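Local coordinates for protein KLTH0A00704p (Lachancea thermotolerans, PDB 4J2G) that acts in autophagy as Atg13, whose HORMA domain, the part present here, probably mediates recruitment of PI 3-kinase, at residues P87-E92 / T204-G209; N114-C119 / S224-Y229; M128-L133 / G176-S181; P239-Q244 / S262-C267. The protein carries 1 engineered substitution. One frame throughout, in Å; residues are numbered along the deposited sequence.

Contact 1: residues P87-E92 / T204-G209; sequences PPLVIE and TRILDG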
loop_
_atom_site.group_PDB
_atom_site.type_symbol
_atom_site.label_atom_id
_atom_site.label_comp_id
_atom_site.label_asym_id
_atom_site.label_seq_id
_atom_site.Cartn_x
_atom_site.Cartn_y
_atom_site.Cartn_z
ATOM N N PRO A 87 4.765 1.146 -16.427
ATOM C CA PRO A 87 5.654 1.383 -15.266
ATOM C C PRO A 87 5.171 0.583 -14.038
ATOM O O PRO A 87 3.984 0.346 -13.923
ATOM C CB PRO A 87 5.479 2.889 -14.969
ATOM C CG PRO A 87 4.696 3.449 -16.111
ATOM C CD PRO A 87 3.989 2.331 -16.817
ATOM N N PRO A 88 6.081 0.159 -13.136
ATOM C CA PRO A 88 5.609 -0.423 -11.863
ATOM C C PRO A 88 4.790 0.611 -11.044
ATOM O O PRO A 88 5.168 1.814 -10.952
ATOM C CB PRO A 88 6.928 -0.804 -11.142
ATOM C CG PRO A 88 7.928 0.173 -11.712
ATOM C CD PRO A 88 7.556 0.262 -13.178
ATOM N N LEU A 89 3.679 0.124 -10.499
ATOM C CA LEU A 89 2.666 0.900 -9.778
ATOM C C LEU A 89 2.817 0.711 -8.273
ATOM O O LEU A 89 2.657 -0.385 -7.755
ATOM C CB LEU A 89 1.260 0.532 -10.258
ATOM C CG LEU A 89 -0.156 1.030 -9.771
ATOM C CD1 LEU A 89 -0.230 1.917 -8.575
ATOM C CD2 LEU A 89 -0.922 1.701 -10.903
ATOM N N VAL A 90 3.170 1.818 -7.604
ATOM C CA VAL A 90 3.400 1.889 -6.186
ATOM C C VAL A 90 2.283 2.631 -5.483
ATOM O O VAL A 90 1.836 3.667 -5.940
ATOM C CB VAL A 90 4.794 2.455 -5.907
ATOM C CG1 VAL A 90 5.050 2.773 -4.389
ATOM C CG2 VAL A 90 5.757 1.396 -6.388
ATOM N N ILE A 91 1.764 2.035 -4.404
ATOM C CA ILE A 91 0.725 2.692 -3.592
ATOM C C ILE A 91 1.169 2.807 -2.129
ATOM O O ILE A 91 1.535 1.824 -1.538
ATOM C CB ILE A 91 -0.607 1.978 -3.677
ATOM C CG1 ILE A 91 -1.108 2.028 -5.139
ATOM C CG2 ILE A 91 -1.679 2.673 -2.817
ATOM C CD1 ILE A 91 -2.352 1.204 -5.365
ATOM N N GLU A 92 1.152 4.010 -1.577
ATOM C CA GLU A 92 1.495 4.181 -0.157
ATOM C C GLU A 92 0.203 4.478 0.621
ATOM O O GLU A 92 -0.622 5.200 0.149
ATOM C CB GLU A 92 2.436 5.324 -0.026
ATOM C CG GLU A 92 3.833 5.022 -0.602
ATOM C CD GLU A 92 4.852 6.139 -0.196
ATOM O OE1 GLU A 92 4.429 7.295 0.025
ATOM O OE2 GLU A 92 6.044 5.846 -0.072
ATOM N N THR A 204 -3.925 7.690 0.717
ATOM C CA THR A 204 -3.105 6.889 -0.160
ATOM C C THR A 204 -2.605 7.790 -1.226
ATOM O O THR A 204 -3.161 8.837 -1.421
ATOM C CB THR A 204 -3.918 5.804 -0.900
ATOM O OG1 THR A 204 -5.044 6.420 -1.508
ATOM C CG2 THR A 204 -4.410 4.795 0.109
ATOM N N ARG A 205 -1.615 7.322 -1.967
ATOM C CA ARG A 205 -0.875 8.092 -2.925
ATOM C C ARG A 205 -0.387 6.999 -3.844
ATOM O O ARG A 205 0.074 5.957 -3.388
ATOM C CB ARG A 205 0.326 8.737 -2.205
ATOM C CG ARG A 205 1.406 9.303 -3.059
ATOM C CD ARG A 205 2.527 9.968 -2.227
ATOM N NE ARG A 205 2.118 10.144 -0.842
ATOM C CZ ARG A 205 2.180 11.302 -0.205
ATOM N NH1 ARG A 205 2.635 12.374 -0.853
ATOM N NH2 ARG A 205 1.820 11.402 1.071
ATOM N N ILE A 206 -0.506 7.249 -5.129
ATOM C CA ILE A 206 -0.035 6.378 -6.157
ATOM C C ILE A 206 1.198 7.005 -6.698
ATOM O O ILE A 206 1.246 8.186 -6.837
ATOM C CB ILE A 206 -1.074 6.310 -7.264
ATOM C CG1 ILE A 206 -2.317 5.606 -6.716
ATOM C CG2 ILE A 206 -0.467 5.667 -8.477
ATOM C CD1 ILE A 206 -3.583 5.687 -7.575
ATOM N N LEU A 207 2.208 6.195 -6.966
ATOM C CA LEU A 207 3.523 6.618 -7.414
ATOM C C LEU A 207 3.980 5.691 -8.547
ATOM O O LEU A 207 3.648 4.455 -8.580
ATOM C CB LEU A 207 4.561 6.448 -6.337
ATOM C CG LEU A 207 4.328 7.315 -5.085
ATOM C CD1 LEU A 207 5.295 6.961 -3.967
ATOM C CD2 LEU A 207 4.425 8.778 -5.469
ATOM N N ASP A 208 4.731 6.278 -9.483
ATOM C CA ASP A 208 5.462 5.493 -10.500
ATOM C C ASP A 208 6.686 4.910 -9.789
ATOM O O ASP A 208 7.555 5.628 -9.308
ATOM C CB ASP A 208 5.847 6.387 -11.656
ATOM C CG ASP A 208 6.658 5.673 -12.742
ATOM O OD1 ASP A 208 7.437 4.716 -12.453
ATOM O OD2 ASP A 208 6.504 6.122 -13.909
ATOM N N GLY A 209 6.727 3.596 -9.657
ATOM C CA GLY A 209 7.811 3.004 -8.892
ATOM C C GLY A 209 9.168 2.813 -9.571
ATOM O O GLY A 209 10.083 2.274 -8.955
#
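Leu89, Ile91 and Ile206 form the tightly packed apolar core of one face of this antiparallel strand pair. Leu89 CD1 comes within 3.8 Å of Ile206 CG2, the two side chains meeting at a slant. Ile91 and Ile206 lie side by side, their CG1 atoms 4.1 Å apart, because both CG1 branches stand anti to the carbonyl carbon (chi1 -63° and -67°). Helix 18-39, through Phe30, Ile37 and Cys38, and helix 70-78, through Leu74 and Trp77, cover this apolar side. In the HORMA domain the pair forms one border of the five-stranded antiparallel sheet, with strand 201-208 outermost. Val90 and Leu207 exchange two backbone hydrogen bonds, Val90 N reaching Leu207 O at 2.9 Å; Glu92 N binds Arg205 O, but the return bond from Arg205 N to Glu92 O is weak. The reverse face is looser: Val90, Leu207 and Arg205 are partly exposed, though Glu92 is buried. Val90 CB meets Leu207 CB at 4.0 Å, and Glu92 OE1 faces Arg205 NE at a long 3.8 Å, well out of the guanidinium plane, so only the charges interact. Stronger salt bridges tie Glu92 to Arg218 and Arg131, and Arg205 to Glu126. An alanine in place of Glu92 would strip Arg131 and Arg218 of a shared counter-charge and would probably let both guanidinium groups shift. Beyond the strand ends, Gly209 N binds Pro88 O at 2.7 Å.

Contact 2: residues N114-C119 / S224-Y229; sequences NPWNVC and SLIATY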
loop_
_atom_site.group_PDB
_atom_site.type_symbol
_atom_site.label_atom_id
_atom_site.label_comp_id
_atom_site.label_asym_id
_atom_site.label_seq_id
_atom_site.Cartn_x
_atom_site.Cartn_y
_atom_site.Cartn_z
ATOM N N ASN A 114 0.257 -2.535 25.232
ATOM C CA ASN A 114 1.073 -1.448 25.854
ATOM C C ASN A 114 1.413 -0.305 24.874
ATOM O O ASN A 114 1.816 -0.560 23.757
ATOM C CB ASN A 114 2.335 -2.054 26.510
ATOM C CG ASN A 114 1.976 -3.013 27.659
ATOM O OD1 ASN A 114 1.102 -2.711 28.468
ATOM N ND2 ASN A 114 2.583 -4.185 27.693
ATOM N N PRO A 115 1.328 0.956 25.330
ATOM C CA PRO A 115 1.565 2.196 24.589
ATOM C C PRO A 115 2.983 2.588 24.392
ATOM O O PRO A 115 3.802 2.426 25.284
ATOM C CB PRO A 115 0.870 3.278 25.451
ATOM C CG PRO A 115 0.991 2.758 26.851
ATOM C CD PRO A 115 0.938 1.222 26.736
ATOM N N TRP A 116 3.254 3.150 23.219
ATOM C CA TRP A 116 4.565 3.597 22.810
ATOM C C TRP A 116 4.333 4.934 22.211
ATOM O O TRP A 116 3.365 5.113 21.474
ATOM C CB TRP A 116 5.219 2.672 21.761
ATOM C CG TRP A 116 5.470 1.255 22.311
ATOM C CD1 TRP A 116 4.540 0.337 22.534
ATOM C CD2 TRP A 116 6.717 0.685 22.766
ATOM N NE1 TRP A 116 5.084 -0.796 23.061
ATOM C CE2 TRP A 116 6.425 -0.596 23.245
ATOM C CE3 TRP A 116 8.027 1.192 22.925
ATOM C CZ2 TRP A 116 7.397 -1.443 23.798
ATOM C CZ3 TRP A 116 8.999 0.362 23.434
ATOM C CH2 TRP A 116 8.683 -0.950 23.867
ATOM N N ASN A 117 5.217 5.873 22.510
ATOM C CA ASN A 117 5.104 7.181 21.910
ATOM C C ASN A 117 5.564 7.160 20.500
ATOM O O ASN A 117 6.580 6.528 20.189
ATOM C CB ASN A 117 6.006 8.187 22.644
ATOM C CG ASN A 117 5.311 8.880 23.785
ATOM O OD1 ASN A 117 4.182 8.559 24.152
ATOM N ND2 ASN A 117 5.994 9.854 24.359
ATOM N N VAL A 118 4.872 7.939 19.659
ATOM C CA VAL A 118 5.234 8.091 18.250
ATOM C C VAL A 118 5.666 9.520 17.904
ATOM O O VAL A 118 6.777 9.726 17.439
ATOM C CB VAL A 118 4.079 7.670 17.301
ATOM C CG1 VAL A 118 4.550 7.715 15.858
ATOM C CG2 VAL A 118 3.562 6.295 17.690
ATOM N N CYS A 119 4.789 10.496 18.068
ATOM C CA CYS A 119 5.159 11.884 17.757
ATOM C C CYS A 119 4.148 12.870 18.295
ATOM O O CYS A 119 3.058 12.481 18.688
ATOM C CB CYS A 119 5.343 12.078 16.256
ATOM S SG CYS A 119 3.935 11.519 15.228
ATOM N N SER A 224 10.574 1.470 13.362
ATOM C CA SER A 224 9.829 0.540 14.141
ATOM C C SER A 224 9.473 1.480 15.250
ATOM O O SER A 224 10.154 2.502 15.464
ATOM C CB SER A 224 10.767 -0.576 14.604
ATOM O OG SER A 224 11.734 -0.040 15.455
ATOM N N LEU A 225 8.417 1.218 15.957
ATOM C CA LEU A 225 8.025 2.281 16.903
ATOM C C LEU A 225 8.004 1.675 18.299
ATOM O O LEU A 225 8.020 2.365 19.306
ATOM C CB LEU A 225 6.624 2.770 16.519
ATOM C CG LEU A 225 6.696 3.543 15.198
ATOM C CD1 LEU A 225 5.288 3.707 14.608
ATOM C CD2 LEU A 225 7.406 4.899 15.432
ATOM N N ILE A 226 7.961 0.351 18.278
ATOM C CA ILE A 226 7.915 -0.587 19.338
ATOM C C ILE A 226 9.294 -1.227 19.366
ATOM O O ILE A 226 9.636 -2.034 18.476
ATOM C CB ILE A 226 6.884 -1.674 18.935
ATOM C CG1 ILE A 226 5.500 -1.016 18.792
ATOM C CG2 ILE A 226 6.917 -2.882 19.884
ATOM C CD1 ILE A 226 4.423 -1.925 18.146
ATOM N N ALA A 227 10.059 -0.898 20.417
ATOM C CA ALA A 227 11.467 -1.295 20.565
ATOM C C ALA A 227 11.630 -2.749 20.976
ATOM O O ALA A 227 12.738 -3.265 20.964
ATOM C CB ALA A 227 12.222 -0.357 21.537
ATOM N N THR A 228 10.551 -3.443 21.319
ATOM C CA THR A 228 10.689 -4.904 21.541
ATOM C C THR A 228 10.968 -5.740 20.281
ATOM O O THR A 228 11.286 -6.908 20.381
ATOM C CB THR A 228 9.471 -5.547 22.214
ATOM O OG1 THR A 228 8.317 -5.266 21.437
ATOM C CG2 THR A 228 9.254 -5.011 23.588
ATOM N N TYR A 229 10.817 -5.168 19.099
ATOM C CA TYR A 229 11.071 -5.926 17.884
ATOM C C TYR A 229 12.537 -6.164 17.680
ATOM O O TYR A 229 13.342 -5.228 17.739
ATOM C CB TYR A 229 10.496 -5.171 16.671
ATOM C CG TYR A 229 9.042 -5.488 16.502
ATOM C CD1 TYR A 229 8.641 -6.787 16.156
ATOM C CD2 TYR A 229 8.055 -4.519 16.705
ATOM C CE1 TYR A 229 7.277 -7.092 16.031
ATOM C CE2 TYR A 229 6.693 -4.808 16.558
ATOM C CZ TYR A 229 6.316 -6.081 16.177
ATOM O OH TYR A 229 4.975 -6.373 16.005
#
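Trp116 and Ile226 pass with their CA atoms 6.4 Å apart, strand 115-119 against an irregular segment whose residues Ile226 to Tyr229 form a type I turn, and no hydrogen bond joins the two segments. The tryptophan does most of the work, lying flat on the turn. Ile226 CA sits over one face of the indole, 4.0 Å from the centroid of the six-membered ring and 17° off its normal, a CH-pi contact. Over the same face comes the peptide nitrogen of Ala227, 3.4 Å from CZ3 of Trp116. The two branches of Ile226 reach different parts of the ring: CG1 lies 4.1 Å from Trp116 CD1, and CG2 approaches CE2. Ala227 CB touches CZ3 of Trp116 at 3.8 Å, while Thr228 CG2 reaches its CZ2. With CG anti to the carbonyl carbon (chi1 -63°), the indole extends along the turn, and its NE1 is held by Asp110 OD2, which fixes the ring's rotation. A leucine in place of Trp116 would probably uncover the backbone of Ile226 and Ala227 and leave Asp110 OD2 without the indole N-H. Next to the ring, Val118 CG1 packs at 4.0 Å on Leu225 CD2, which it crosses at an angle. Strand 115-120 is an outer strand of a three-stranded antiparallel sheet; Val118 and Cys119 form a classic bulge opposite Val106 of strand 105-109, and Ile226 reaches that same strand at Leu108, so that the loop after strand 201-208 is laid against the small sheet.

Contact 3: residues M128-L133 / G176-S181; sequences MLERWL and GLLPAS. With SO4 (sulfate ion), chain C.
Glu130 meets Leu178 and Ala180 where a central strand of the HORMA domain's five-stranded sheet passes the junction of helices 158-177 and 179-187. With CG anti to the carbonyl carbon (chi1 -53°) and the chain extended beyond it, its OE2 lies 3.4 Å from Leu178 CD1 and 3.6 Å from Ala180 CB, apolar neighbours for a buried carboxylate oxygen. Water supplies the polar link: water 1 donates to Glu130 OE2 at 2.6 Å and accepts from Ala180 N at 2.9 Å, bridging strand and helix. Around this core, Trp132 CZ2 approaches Leu178 CD1 at 3.7 Å, the two side chains arriving from opposite directions, and Leu129 CD1 faces Ala180 CB more loosely. The second shell sets the carboxylate. Trp132 NE1 donates to Glu130 OE1 at 3.1 Å in a nearly straight bond (171°) that lies in the indole plane but comes down from above the carboxylate plane. Thr93 OG1 also binds OE1, so each carboxylate oxygen has a polar partner. These donors would probably favour the charged carboxylate. A classic bulge, in which Leu129 and Glu130 both face Thr93, lets these consecutive side chains start out toward the helices. Arg131 leaves the opposite side of the sheet toward a sulfate ion, probably from the crystallisation liquor, which Leu221 N and Ser222 N also hold; Arg131 NH2 approaches O4 of that sulfate at the guanidinium edge, 2.7 Å away.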
loop_
_atom_site.group_PDB
_atom_site.type_symbol
_atom_site.label_atom_id
_atom_site.label_comp_id
_atom_site.label_asym_id
_atom_site.label_seq_id
_atom_site.Cartn_x
_atom_site.Cartn_y
_atom_site.Cartn_z
HETATM N N MSE A 128 3.571 6.102 7.640
HETATM C CA MSE A 128 3.396 5.083 6.603
HETATM C C MSE A 128 2.838 3.826 7.198
HETATM O O MSE A 128 3.257 3.413 8.265
HETATM C CB MSE A 128 4.783 4.757 6.091
HETATM C CG MSE A 128 5.165 5.664 4.966
HETATM SE SE MSE A 128 3.967 5.735 3.430
HETATM C CE MSE A 128 4.404 3.875 2.974
ATOM N N LEU A 129 1.894 3.180 6.504
ATOM C CA LEU A 129 1.336 1.982 7.036
ATOM C C LEU A 129 1.482 0.780 6.064
ATOM O O LEU A 129 1.606 -0.349 6.511
ATOM C CB LEU A 129 -0.175 2.238 7.308
ATOM C CG LEU A 129 -0.586 3.375 8.263
ATOM C CD1 LEU A 129 -2.063 3.630 8.261
ATOM C CD2 LEU A 129 -0.081 3.107 9.666
ATOM N N GLU A 130 1.366 1.025 4.767
ATOM C CA GLU A 130 1.417 -0.047 3.789
ATOM C C GLU A 130 2.089 0.480 2.558
ATOM O O GLU A 130 1.909 1.660 2.200
ATOM C CB GLU A 130 0.028 -0.476 3.299
ATOM C CG GLU A 130 -0.979 -0.845 4.367
ATOM C CD GLU A 130 -2.412 -1.095 3.771
ATOM O OE1 GLU A 130 -2.884 -0.441 2.749
ATOM O OE2 GLU A 130 -3.082 -1.947 4.379
ATOM N N ARG A 131 2.800 -0.397 1.866
ATOM C CA ARG A 131 3.267 0.005 0.527
ATOM C C ARG A 131 3.073 -1.138 -0.439
ATOM O O ARG A 131 3.654 -2.188 -0.250
ATOM C CB ARG A 131 4.710 0.461 0.531
ATOM C CG ARG A 131 5.181 1.074 -0.799
ATOM C CD ARG A 131 6.669 1.492 -0.674
ATOM N NE ARG A 131 6.834 2.774 0.030
ATOM C CZ ARG A 131 7.609 2.979 1.103
ATOM N NH1 ARG A 131 8.317 2.004 1.646
ATOM N NH2 ARG A 131 7.698 4.198 1.626
ATOM N N TRP A 132 2.268 -0.895 -1.466
ATOM C CA TRP A 132 1.880 -1.935 -2.459
ATOM C C TRP A 132 2.722 -1.699 -3.684
ATOM O O TRP A 132 3.102 -0.563 -3.993
ATOM C CB TRP A 132 0.415 -1.738 -2.875
ATOM C CG TRP A 132 -0.581 -1.948 -1.805
ATOM C CD1 TRP A 132 -0.956 -1.027 -0.809
ATOM C CD2 TRP A 132 -1.371 -3.106 -1.594
ATOM N NE1 TRP A 132 -1.886 -1.597 0.003
ATOM C CE2 TRP A 132 -2.205 -2.843 -0.473
ATOM C CE3 TRP A 132 -1.460 -4.364 -2.244
ATOM C CZ2 TRP A 132 -3.133 -3.773 0.021
ATOM C CZ3 TRP A 132 -2.357 -5.273 -1.763
ATOM C CH2 TRP A 132 -3.192 -4.985 -0.612
ATOM N N LEU A 133 2.993 -2.761 -4.401
ATOM C CA LEU A 133 3.743 -2.680 -5.646
ATOM C C LEU A 133 3.023 -3.658 -6.595
ATOM O O LEU A 133 2.851 -4.811 -6.245
ATOM C CB LEU A 133 5.106 -3.284 -5.421
ATOM C CG LEU A 133 5.940 -3.453 -6.701
ATOM C CD1 LEU A 133 6.222 -2.123 -7.435
ATOM C CD2 LEU A 133 7.230 -4.240 -6.495
ATOM N N GLY A 176 -9.226 -6.078 2.683
ATOM C CA GLY A 176 -10.029 -5.863 3.823
ATOM C C GLY A 176 -9.386 -6.452 5.066
ATOM O O GLY A 176 -9.734 -6.061 6.149
ATOM N N LEU A 177 -8.497 -7.439 4.932
ATOM C CA LEU A 177 -7.908 -8.081 6.102
ATOM C C LEU A 177 -6.654 -7.398 6.688
ATOM O O LEU A 177 -6.082 -7.853 7.687
ATOM C CB LEU A 177 -7.450 -9.480 5.771
ATOM C CG LEU A 177 -8.462 -10.445 5.178
ATOM C CD1 LEU A 177 -7.620 -11.600 4.644
ATOM C CD2 LEU A 177 -9.470 -10.915 6.235
ATOM N N LEU A 178 -6.126 -6.384 6.067
ATOM C CA LEU A 178 -4.880 -5.928 6.632
ATOM C C LEU A 178 -5.107 -5.080 7.893
ATOM O O LEU A 178 -6.151 -4.556 8.064
ATOM C CB LEU A 178 -4.123 -5.127 5.590
ATOM C CG LEU A 178 -3.656 -6.090 4.475
ATOM C CD1 LEU A 178 -3.022 -5.217 3.431
ATOM C CD2 LEU A 178 -2.684 -7.176 4.935
ATOM N N PRO A 179 -4.112 -4.964 8.750
ATOM C CA PRO A 179 -4.162 -4.126 9.978
ATOM C C PRO A 179 -4.615 -2.700 9.771
ATOM O O PRO A 179 -5.266 -2.143 10.670
ATOM C CB PRO A 179 -2.686 -4.098 10.426
ATOM C CG PRO A 179 -2.164 -5.422 9.989
ATOM C CD PRO A 179 -2.789 -5.620 8.594
ATOM N N ALA A 180 -4.268 -2.074 8.646
ATOM C CA ALA A 180 -4.723 -0.672 8.444
ATOM C C ALA A 180 -6.238 -0.613 8.262
ATOM O O ALA A 180 -6.825 0.472 8.527
ATOM C CB ALA A 180 -4.054 -0.021 7.259
ATOM N N SER A 181 -6.863 -1.727 7.774
ATOM C CA SER A 181 -8.342 -1.757 7.616
ATOM C C SER A 181 -8.986 -1.752 8.985
ATOM O O SER A 181 -10.040 -1.140 9.188
ATOM C CB SER A 181 -8.855 -3.024 6.856
ATOM O OG SER A 181 -8.332 -2.997 5.559
HETATM S S SO4 C . 10.242 4.008 4.173
HETATM O O1 SO4 C . 10.800 3.041 3.251
HETATM O O2 SO4 C . 10.810 3.588 5.461
HETATM O O3 SO4 C . 10.556 5.448 4.022
HETATM O O4 SO4 C . 8.773 3.936 4.037
HETATM O O HOH W 1 -2.199 -2.810 6.677
#

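Contact 4: residues P239-Q244 / S262-C267; sequences PAHLEQ and SYRKDC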
loop_
_atom_site.group_PDB
_atom_site.type_symbol
_atom_site.label_atom_id
_atom_site.label_comp_id
_atom_site.label_asym_id
_atom_site.label_seq_id
_atom_site.Cartn_x
_atom_site.Cartn_y
_atom_site.Cartn_z
ATOM N N PRO A 239 12.698 -5.733 8.290
ATOM C CA PRO A 239 12.757 -5.605 9.788
ATOM C C PRO A 239 11.495 -6.227 10.402
ATOM O O PRO A 239 10.508 -6.310 9.730
ATOM C CB PRO A 239 12.754 -4.079 10.065
ATOM C CG PRO A 239 12.660 -3.367 8.733
ATOM C CD PRO A 239 12.434 -4.448 7.607
ATOM N N ALA A 240 11.581 -6.681 11.654
ATOM C CA ALA A 240 10.615 -7.539 12.260
ATOM C C ALA A 240 9.299 -6.827 12.532
ATOM O O ALA A 240 8.311 -7.502 12.641
ATOM C CB ALA A 240 11.239 -8.185 13.545
ATOM N N HIS A 241 9.283 -5.474 12.700
ATOM C CA HIS A 241 8.006 -4.787 12.846
ATOM C C HIS A 241 7.154 -4.793 11.526
ATOM O O HIS A 241 5.983 -4.366 11.549
ATOM C CB HIS A 241 8.158 -3.341 13.415
ATOM C CG HIS A 241 8.828 -2.381 12.471
ATOM N ND1 HIS A 241 10.172 -2.469 12.141
ATOM C CD2 HIS A 241 8.353 -1.294 11.808
ATOM C CE1 HIS A 241 10.493 -1.488 11.306
ATOM N NE2 HIS A 241 9.409 -0.767 11.074
ATOM N N LEU A 242 7.703 -5.268 10.393
ATOM C CA LEU A 242 6.950 -5.169 9.092
ATOM C C LEU A 242 6.611 -6.584 8.590
ATOM O O LEU A 242 7.248 -7.543 8.978
ATOM C CB LEU A 242 7.781 -4.501 8.018
ATOM C CG LEU A 242 8.147 -3.031 8.247
ATOM C CD1 LEU A 242 9.031 -2.533 7.084
ATOM C CD2 LEU A 242 6.927 -2.096 8.465
ATOM N N GLU A 243 5.618 -6.734 7.724
ATOM C CA GLU A 243 5.304 -8.073 7.222
ATOM C C GLU A 243 5.092 -7.893 5.705
ATOM O O GLU A 243 4.897 -6.771 5.256
ATOM C CB GLU A 243 4.019 -8.527 7.845
ATOM C CG GLU A 243 3.651 -9.953 7.567
ATOM C CD GLU A 243 3.938 -10.880 8.740
ATOM O OE1 GLU A 243 3.696 -10.456 9.906
ATOM O OE2 GLU A 243 4.395 -12.036 8.493
ATOM N N GLN A 244 5.104 -8.977 4.929
ATOM C CA GLN A 244 4.957 -8.891 3.504
ATOM C C GLN A 244 4.019 -9.951 3.065
ATOM O O GLN A 244 4.129 -11.033 3.568
ATOM C CB GLN A 244 6.281 -9.155 2.764
ATOM C CG GLN A 244 6.125 -8.910 1.216
ATOM C CD GLN A 244 7.398 -9.226 0.458
ATOM O OE1 GLN A 244 7.870 -10.384 0.496
ATOM N NE2 GLN A 244 7.965 -8.215 -0.262
ATOM N N SER A 262 4.015 -4.669 1.535
ATOM C CA SER A 262 4.698 -4.629 2.843
ATOM C C SER A 262 3.925 -3.694 3.733
ATOM O O SER A 262 3.567 -2.602 3.292
ATOM C CB SER A 262 6.070 -4.034 2.658
ATOM O OG SER A 262 6.852 -5.018 1.992
ATOM N N TYR A 263 3.683 -4.116 4.979
ATOM C CA TYR A 263 2.880 -3.356 5.901
ATOM C C TYR A 263 3.369 -3.408 7.362
ATOM O O TYR A 263 3.871 -4.395 7.819
ATOM C CB TYR A 263 1.422 -3.763 5.805
ATOM C CG TYR A 263 1.191 -5.230 6.080
ATOM C CD1 TYR A 263 1.267 -6.175 5.031
ATOM C CD2 TYR A 263 0.865 -5.673 7.331
ATOM C CE1 TYR A 263 1.054 -7.525 5.267
ATOM C CE2 TYR A 263 0.620 -7.038 7.596
ATOM C CZ TYR A 263 0.693 -7.951 6.549
ATOM O OH TYR A 263 0.496 -9.282 6.819
ATOM N N ARG A 264 3.241 -2.299 8.073
ATOM C CA ARG A 264 3.453 -2.272 9.511
ATOM C C ARG A 264 2.450 -3.217 10.213
ATOM O O ARG A 264 1.242 -3.039 10.078
ATOM C CB ARG A 264 3.248 -0.794 9.925
ATOM C CG ARG A 264 3.694 -0.493 11.326
ATOM C CD ARG A 264 3.375 0.977 11.712
ATOM N NE ARG A 264 4.087 1.920 10.870
ATOM C CZ ARG A 264 5.400 2.216 10.959
ATOM N NH1 ARG A 264 6.194 1.650 11.838
ATOM N NH2 ARG A 264 5.923 3.105 10.138
ATOM N N LYS A 265 2.948 -4.263 10.893
ATOM C CA LYS A 265 2.146 -5.186 11.734
ATOM C C LYS A 265 1.206 -4.561 12.752
ATOM O O LYS A 265 0.121 -5.062 12.986
ATOM C CB LYS A 265 3.060 -6.139 12.528
ATOM C CG LYS A 265 3.858 -7.166 11.689
ATOM C CD LYS A 265 4.989 -7.758 12.528
ATOM C CE LYS A 265 5.409 -9.101 11.999
ATOM N NZ LYS A 265 6.609 -9.527 12.757
ATOM N N ASP A 266 1.637 -3.481 13.401
ATOM C CA ASP A 266 0.792 -2.861 14.388
ATOM C C ASP A 266 0.213 -1.507 13.901
ATOM O O ASP A 266 0.966 -0.602 13.512
ATOM C CB ASP A 266 1.690 -2.612 15.596
ATOM C CG ASP A 266 2.329 -3.859 16.091
ATOM O OD1 ASP A 266 1.705 -4.449 17.014
ATOM O OD2 ASP A 266 3.440 -4.231 15.592
ATOM N N CYS A 267 -1.102 -1.333 14.012
ATOM C CA CYS A 267 -1.755 -0.087 13.626
ATOM C C CYS A 267 -2.729 0.361 14.720
ATOM O O CYS A 267 -3.643 1.112 14.472
ATOM C CB CYS A 267 -2.578 -0.315 12.355
ATOM S SG CYS A 267 -1.616 -0.630 10.882
HETATM O O HOH W 2 4.455 -3.102 13.534
#
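Glu243 and Tyr263 run side by side in the same direction. Glu243 CB sits over one face of the phenol ring, 3.9 Å from its centroid and 26° off the normal, a CH-pi contact, while its CG lies 3.3 Å from Tyr263 OH. The ring gets there because Tyr263 CG stands between the backbone N and the carbonyl carbon (chi1 58°), folding it up to its neighbour. Lys265 crosses Glu243 with an extended chain and ends on a backbone acceptor: NZ binds Ala240 O at 2.6 Å, nearly in line with the carbonyl. Glu243 OE1 stays 4.2 Å from Lys265 NZ, too far for a salt bridge, although opposite charges there would still attract. His241 and Arg264 cross obliquely instead, with Arg264 NH1 at the imidazole edge, 3.7 Å from His241 CD2, and the two planes 28° apart. Neither donor is spent on the other: His241 NE2 binds Leu221 O, while Arg264 holds Gly220 O and Lys223 O of the loop after strand 201-208, and Met128 O of the neighbouring strand 126-136. Leu242 CD2 packs on Arg264 CA at 3.6 Å. His241 O takes both Lys265 N and water 2, which also binds the amide and OD2 of Asp266. Two mutual backbone bonds pair Glu243 with Tyr263, Glu243 N to Tyr263 O measuring 2.9 Å, and this is the open end of an antiparallel beta hairpin, strands 242-252 and 255-264.

Contacts 1, 3 and 4 share the five-stranded sheet of the HORMA domain: contact 1 joins strands at one border, contact 4 the two at the other, contact 3 the middle strand to the helices. The centres of contacts 3 and 4 lie about 9 Å apart. Contact 2 lays a loop on an outer strand of the separate three-stranded sheet, its centre about 27 Å from that of contact 1, but touches contact 4, Tyr229 OH approaching Asp266 OD2 at 2.7 Å. Along the chain, contact 3 is nested within the loops closed by contacts 1 and 2, which cross; contact 4 follows. Segments far apart in sequence thus tie both sheets and the helices into one domain.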